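Local coordinates for porin protein associated with imipenem resistance (Acinetobacter baumannii, PDB 4FUV) that forms an eight-stranded beta-barrel in the outer membrane, is associated with imipenem resistance and probably takes part in ornithine or imipenem uptake, at residues A[13-18]-A[36-41]; A[89-94]-A[152-157]. All coordinates share one frame; numbering follows the deposited sequence. Where two conformers were deposited one is given.

Both contacts lie toward the end of the barrel where the chain begins and ends, their centres about 18 Å apart and their nearest atoms about 5 Å apart without touching. Interaction 1 is a surface contact: the loop before strand 20-26 is tied to the end of strand 29-37 through a tryptophan N-H, a proline on the same ring and a water. Interaction 2 is partly buried and joins the short helix 90-94 to the end of strand 147-154, adding an aromatic and proline cluster to its backbone bond and waters. Both end at strands of the barrel wall, and detergent molecules touch each of them.

Interaction 1: A[13-18]-A[36-41]; sequences KNQLIP and WQANPY. With C8E ((hydroxyethyloxy)tri(ethyloxy)octane), chain I.
The indole of W36 meets the loop 13-18 through its N-H: NE1 donates to L16 O at 2.8 Å, with the oxygen only 2° out of the ring plane. Relative to the carbonyl, the donor stands well above its plane, not on a lone pair. Q15 O approaches CD1 at the same edge of the ring. A second, weak bond runs from Q15 NE2 to A38 O (3.4 Å), made possible by the bend of the glutamine chain at chi2 (-70°), which also sets OE1 3.3 Å from A38 CA.

Water 1 bridges the backbones, lying 2.7 Å from I17 O and accepting from Q37 N at 2.9 Å.

The loop precedes the first strand, 20-26, of this outer-membrane barrel, and strand 29-37 is its hairpin partner, so the contact joins the segment leading into the first strand to the end of that strand's hairpin partner, probably on the periplasmic side. N14 suits the turn because its OD1 accepts from L16 N in an Asx turn, within a type I turn closed by I17.

Apolar contact comes from P18, whose ring lies beside the indole and points the same way. Its CB sits over the five-membered ring, 4.0 Å from the centroid, a CH-pi contact suited to the compact, aliphatic proline ring. C17 of a detergent molecule lies 3.9 Å from I17 CG1.

Interaction 2: A[89-94]-A[152-157]; sequences NRWAQG and FGFAPK. With C8E ((hydroxyethyloxy)tri(ethyloxy)octane), chain H.
Q93 OE1 takes hydrogen bonds from two waters that link it to the 152-157 segment. Water 3 lies 2.6 Å from OE1 and also donates to A155 O, while water 2 donates to R90 O and accepts from K157 N. The side chain leaves with CG anti to the backbone N (chi1 -171°) and then bends at chi2, bringing the amide across the K157 side chain and OE1 to the two waters.

G94 O receives A155 N at 2.7 Å, and F154 CA-H points at the same oxygen. Having no side chain, G94 lets its CA come within 4.2 Å of A155 CA. N89 suits the helix start: its OD1 caps A92 N on a lone pair.

W91 carries the apolar side. Its CE3 meets F154 CZ at 3.4 Å, edge against edge, and P156 CB reaches CZ3 at 3.6 Å. P156 CD lies over the centre of the F154 ring, so the proline serves both aromatics. R90 NE adds a weak bond to K157 O, and its NH2 reaches I158 O.

Waters thus join Q93 OE1, R90 O, A155 O and K157 N on one side, while W91, F154 and P156 meet on another, so both kinds of contact hold helix 90-94 to the end of strand 147-154.

Interaction 1: A[13-18]-A[36-41]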
loop_
_atom_site.group_PDB
_atom_site.type_symbol
_atom_site.label_atom_id
_atom_site.label_comp_id
_atom_site.label_asym_id
_atom_site.label_seq_id
_atom_site.Cartn_x
_atom_site.Cartn_y
_atom_site.Cartn_z
ATOM N N LYS A 13 1.620 -53.567 -0.421
ATOM C CA LYS A 13 0.581 -52.861 -1.161
ATOM C C LYS A 13 0.909 -52.753 -2.652
ATOM O O LYS A 13 2.064 -52.854 -3.055
ATOM C CB LYS A 13 0.334 -51.476 -0.562
ATOM N N ASN A 14 -0.127 -52.558 -3.460
ATOM C CA ASN A 14 0.007 -52.492 -4.909
ATOM C C ASN A 14 0.351 -51.069 -5.350
ATOM O O ASN A 14 -0.377 -50.122 -5.052
ATOM C CB ASN A 14 -1.296 -52.968 -5.566
ATOM C CG ASN A 14 -1.178 -53.145 -7.073
ATOM O OD1 ASN A 14 -0.271 -52.618 -7.709
ATOM N ND2 ASN A 14 -2.114 -53.888 -7.649
ATOM N N GLN A 15 1.464 -50.937 -6.063
ATOM C CA GLN A 15 1.953 -49.648 -6.544
ATOM C C GLN A 15 0.977 -48.938 -7.474
ATOM O O GLN A 15 0.960 -47.709 -7.548
ATOM C CB GLN A 15 3.287 -49.832 -7.284
ATOM C CG GLN A 15 4.458 -50.268 -6.408
ATOM C CD GLN A 15 4.907 -49.177 -5.462
ATOM O OE1 GLN A 15 4.414 -48.048 -5.520
ATOM N NE2 GLN A 15 5.850 -49.503 -4.584
ATOM N N LEU A 16 0.179 -49.708 -8.204
ATOM C CA LEU A 16 -0.663 -49.113 -9.232
ATOM C C LEU A 16 -1.914 -48.464 -8.658
ATOM O O LEU A 16 -2.643 -47.771 -9.366
ATOM C CB LEU A 16 -1.029 -50.143 -10.300
ATOM C CG LEU A 16 0.120 -50.627 -11.189
ATOM C CD1 LEU A 16 1.216 -49.567 -11.320
ATOM C CD2 LEU A 16 0.688 -51.940 -10.684
ATOM N N ILE A 17 -2.150 -48.678 -7.371
ATOM C CA ILE A 17 -3.392 -48.228 -6.754
ATOM C C ILE A 17 -3.188 -46.919 -6.032
ATOM O O ILE A 17 -2.308 -46.802 -5.176
ATOM C CB ILE A 17 -3.972 -49.267 -5.782
ATOM C CG1 ILE A 17 -4.202 -50.591 -6.515
ATOM C CG2 ILE A 17 -5.270 -48.759 -5.164
ATOM C CD1 ILE A 17 -4.691 -51.705 -5.632
ATOM N N PRO A 18 -3.987 -45.915 -6.396
ATOM C CA PRO A 18 -3.818 -44.595 -5.784
ATOM C C PRO A 18 -4.127 -44.661 -4.295
ATOM O O PRO A 18 -4.884 -45.520 -3.843
ATOM C CB PRO A 18 -4.840 -43.723 -6.527
ATOM C CG PRO A 18 -5.776 -44.653 -7.148
ATOM C CD PRO A 18 -5.030 -45.918 -7.429
ATOM N N TRP A 36 -0.746 -41.145 -6.163
ATOM C CA TRP A 36 -0.091 -42.418 -5.861
ATOM C C TRP A 36 1.099 -42.125 -4.964
ATOM O O TRP A 36 1.705 -41.055 -5.071
ATOM C CB TRP A 36 0.426 -43.122 -7.128
ATOM C CG TRP A 36 -0.639 -43.661 -8.045
ATOM C CD1 TRP A 36 -1.032 -44.978 -8.182
ATOM C CD2 TRP A 36 -1.443 -42.916 -8.952
ATOM N NE1 TRP A 36 -2.029 -45.083 -9.114
ATOM C CE2 TRP A 36 -2.306 -43.821 -9.609
ATOM C CE3 TRP A 36 -1.528 -41.552 -9.282
ATOM C CZ2 TRP A 36 -3.226 -43.428 -10.568
ATOM C CZ3 TRP A 36 -2.458 -41.155 -10.234
ATOM C CH2 TRP A 36 -3.290 -42.090 -10.869
ATOM N N GLN A 37 1.430 -43.068 -4.083
ATOM C CA GLN A 37 2.612 -42.943 -3.234
ATOM C C GLN A 37 3.463 -44.209 -3.416
ATOM O O GLN A 37 3.037 -45.318 -3.097
ATOM C CB GLN A 37 2.209 -42.712 -1.767
ATOM C CG GLN A 37 3.299 -42.145 -0.838
ATOM C CD GLN A 37 3.570 -40.638 -1.020
ATOM O OE1 GLN A 37 2.645 -39.837 -1.145
ATOM N NE2 GLN A 37 4.851 -40.257 -1.019
ATOM N N ALA A 38 4.652 -44.045 -3.987
ATOM C CA ALA A 38 5.521 -45.193 -4.244
ATOM C C ALA A 38 6.259 -45.600 -2.970
ATOM O O ALA A 38 6.453 -46.788 -2.705
ATOM C CB ALA A 38 6.508 -44.892 -5.370
ATOM N N ASN A 39 6.660 -44.597 -2.195
ATOM C CA ASN A 39 7.251 -44.794 -0.878
ATOM C C ASN A 39 7.063 -43.467 -0.119
ATOM O O ASN A 39 6.515 -42.526 -0.694
ATOM C CB ASN A 39 8.726 -45.244 -1.013
ATOM C CG ASN A 39 9.609 -44.214 -1.710
ATOM O OD1 ASN A 39 9.586 -43.018 -1.394
ATOM N ND2 ASN A 39 10.408 -44.688 -2.655
ATOM N N PRO A 40 7.498 -43.370 1.155
ATOM C CA PRO A 40 7.206 -42.095 1.836
ATOM C C PRO A 40 7.817 -40.849 1.173
ATOM O O PRO A 40 7.346 -39.740 1.417
ATOM C CB PRO A 40 7.829 -42.288 3.220
ATOM C CG PRO A 40 7.789 -43.780 3.446
ATOM C CD PRO A 40 8.016 -44.392 2.090
ATOM N N TYR A 41 8.831 -41.039 0.336
ATOM C CA TYR A 41 9.570 -39.927 -0.246
ATOM C C TYR A 41 9.103 -39.550 -1.664
ATOM O O TYR A 41 9.291 -38.418 -2.102
ATOM C CB TYR A 41 11.061 -40.260 -0.251
ATOM C CG TYR A 41 11.602 -40.560 1.129
ATOM C CD1 TYR A 41 11.890 -39.529 2.016
ATOM C CD2 TYR A 41 11.782 -41.876 1.565
ATOM C CE1 TYR A 41 12.383 -39.783 3.294
ATOM C CE2 TYR A 41 12.280 -42.144 2.860
ATOM C CZ TYR A 41 12.570 -41.088 3.708
ATOM O OH TYR A 41 13.048 -41.316 4.982
HETATM C C17 C8E I . -4.870 -50.618 -10.407
HETATM O O18 C8E I . -6.024 -49.911 -10.823
HETATM C C19 C8E I . -5.736 -48.561 -11.150
HETATM C C20 C8E I . -6.948 -47.691 -10.806
HETATM O O21 C8E I . -6.880 -46.451 -11.491
HETATM O O HOH W 1 0.013 -45.498 -4.552
#

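Interaction 2: A[89-94]-A[152-157]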
loop_
_atom_site.group_PDB
_atom_site.type_symbol
_atom_site.label_atom_id
_atom_site.label_comp_id
_atom_site.label_asym_id
_atom_site.label_seq_id
_atom_site.Cartn_x
_atom_site.Cartn_y
_atom_site.Cartn_z
ATOM N N ASN A 89 6.114 -35.835 11.878
ATOM C CA ASN A 89 5.808 -34.428 12.076
ATOM C C ASN A 89 5.009 -33.962 10.859
ATOM O O ASN A 89 5.417 -34.194 9.722
ATOM C CB ASN A 89 7.083 -33.612 12.264
ATOM C CG ASN A 89 6.797 -32.160 12.578
ATOM O OD1 ASN A 89 6.532 -31.360 11.683
ATOM N ND2 ASN A 89 6.837 -31.814 13.858
ATOM N N ARG A 90 3.852 -33.355 11.098
ATOM C CA ARG A 90 2.918 -33.062 10.015
ATOM C C ARG A 90 3.422 -31.941 9.101
ATOM O O ARG A 90 3.177 -31.958 7.897
ATOM C CB ARG A 90 1.526 -32.749 10.580
ATOM C CG ARG A 90 1.113 -31.297 10.469
ATOM C CD ARG A 90 0.225 -30.861 11.623
ATOM N NE ARG A 90 -0.919 -31.741 11.816
ATOM C CZ ARG A 90 -1.035 -32.595 12.825
ATOM N NH1 ARG A 90 -0.074 -32.674 13.735
ATOM N NH2 ARG A 90 -2.107 -33.362 12.928
ATOM N N TRP A 91 4.137 -30.974 9.661
ATOM C CA TRP A 91 4.700 -29.909 8.831
ATOM C C TRP A 91 5.800 -30.459 7.935
ATOM O O TRP A 91 5.804 -30.226 6.721
ATOM C CB TRP A 91 5.207 -28.766 9.708
ATOM C CG TRP A 91 4.250 -28.443 10.798
ATOM C CD1 TRP A 91 4.474 -28.529 12.140
ATOM C CD2 TRP A 91 2.888 -28.015 10.647
ATOM N NE1 TRP A 91 3.345 -28.166 12.833
ATOM C CE2 TRP A 91 2.361 -27.846 11.940
ATOM C CE3 TRP A 91 2.074 -27.756 9.542
ATOM C CZ2 TRP A 91 1.048 -27.425 12.158
ATOM C CZ3 TRP A 91 0.776 -27.339 9.761
ATOM C CH2 TRP A 91 0.274 -27.180 11.059
ATOM N N ALA A 92 6.714 -31.223 8.524
ATOM C CA ALA A 92 7.825 -31.804 7.773
ATOM C C ALA A 92 7.362 -32.753 6.663
ATOM O O ALA A 92 7.866 -32.683 5.549
ATOM C CB ALA A 92 8.780 -32.517 8.695
ATOM N N GLN A 93 6.432 -33.650 6.981
ATOM C CA GLN A 93 5.930 -34.625 5.999
ATOM C C GLN A 93 5.221 -33.945 4.822
ATOM O O GLN A 93 5.238 -34.452 3.690
ATOM C CB GLN A 93 4.996 -35.646 6.668
ATOM C CG GLN A 93 4.587 -36.839 5.780
ATOM C CD GLN A 93 3.433 -36.515 4.831
ATOM O OE1 GLN A 93 2.663 -35.578 5.070
ATOM N NE2 GLN A 93 3.320 -37.283 3.742
ATOM N N GLY A 94 4.616 -32.794 5.095
ATOM C CA GLY A 94 3.838 -32.071 4.097
ATOM C C GLY A 94 4.641 -31.279 3.081
ATOM O O GLY A 94 4.093 -30.810 2.067
ATOM N N PHE A 152 6.799 -26.120 -5.733
ATOM C CA PHE A 152 7.041 -26.506 -4.351
ATOM C C PHE A 152 5.723 -26.459 -3.599
ATOM O O PHE A 152 4.922 -25.540 -3.788
ATOM C CB PHE A 152 8.080 -25.578 -3.701
ATOM C CG PHE A 152 9.355 -25.461 -4.494
ATOM C CD1 PHE A 152 9.473 -24.524 -5.522
ATOM C CD2 PHE A 152 10.423 -26.307 -4.243
ATOM C CE1 PHE A 152 10.635 -24.434 -6.270
ATOM C CE2 PHE A 152 11.599 -26.213 -4.986
ATOM C CZ PHE A 152 11.704 -25.277 -5.997
ATOM N N GLY A 153 5.482 -27.462 -2.762
ATOM C CA GLY A 153 4.192 -27.580 -2.097
ATOM C C GLY A 153 4.288 -27.793 -0.600
ATOM O O GLY A 153 5.336 -28.225 -0.063
ATOM N N PHE A 154 3.187 -27.475 0.074
ATOM C CA PHE A 154 3.066 -27.651 1.510
ATOM C C PHE A 154 1.714 -28.284 1.801
ATOM O O PHE A 154 0.678 -27.627 1.693
ATOM C CB PHE A 154 3.180 -26.304 2.227
ATOM C CG PHE A 154 3.153 -26.417 3.741
ATOM C CD1 PHE A 154 3.944 -27.353 4.390
ATOM C CD2 PHE A 154 2.353 -25.580 4.507
ATOM C CE1 PHE A 154 3.931 -27.466 5.782
ATOM C CE2 PHE A 154 2.328 -25.688 5.899
ATOM C CZ PHE A 154 3.122 -26.629 6.533
ATOM N N ALA A 155 1.717 -29.556 2.169
ATOM C CA ALA A 155 0.467 -30.306 2.292
ATOM C C ALA A 155 0.264 -30.963 3.657
ATOM O O ALA A 155 0.181 -32.188 3.747
ATOM C CB ALA A 155 0.371 -31.361 1.175
ATOM N N PRO A 156 0.147 -30.154 4.725
ATOM C CA PRO A 156 0.013 -30.787 6.043
ATOM C C PRO A 156 -1.254 -31.625 6.165
ATOM O O PRO A 156 -2.329 -31.205 5.735
ATOM C CB PRO A 156 -0.014 -29.600 7.011
ATOM C CG PRO A 156 -0.503 -28.433 6.170
ATOM C CD PRO A 156 0.081 -28.680 4.796
ATOM N N LYS A 157 -1.106 -32.822 6.723
ATOM C CA LYS A 157 -2.242 -33.695 7.027
ATOM C C LYS A 157 -2.872 -33.292 8.344
ATOM O O LYS A 157 -2.171 -33.008 9.311
ATOM C CB LYS A 157 -1.799 -35.150 7.138
ATOM C CG LYS A 157 -1.594 -35.851 5.815
ATOM C CD LYS A 157 -1.113 -37.281 6.031
ATOM C CE LYS A 157 -0.687 -37.918 4.724
ATOM N NZ LYS A 157 0.008 -39.209 4.934
HETATM C C1 C8E H . 13.436 -27.492 7.334
HETATM C C2 C8E H . 12.218 -28.418 7.283
HETATM C C3 C8E H . 11.802 -28.849 8.686
HETATM C C4 C8E H . 10.292 -28.750 8.885
HETATM C C5 C8E H . 9.876 -29.492 10.158
HETATM C C6 C8E H . 8.981 -28.609 11.029
HETATM O O HOH W 2 1.653 -34.136 6.857
HETATM O O HOH W 3 1.417 -34.476 3.020
#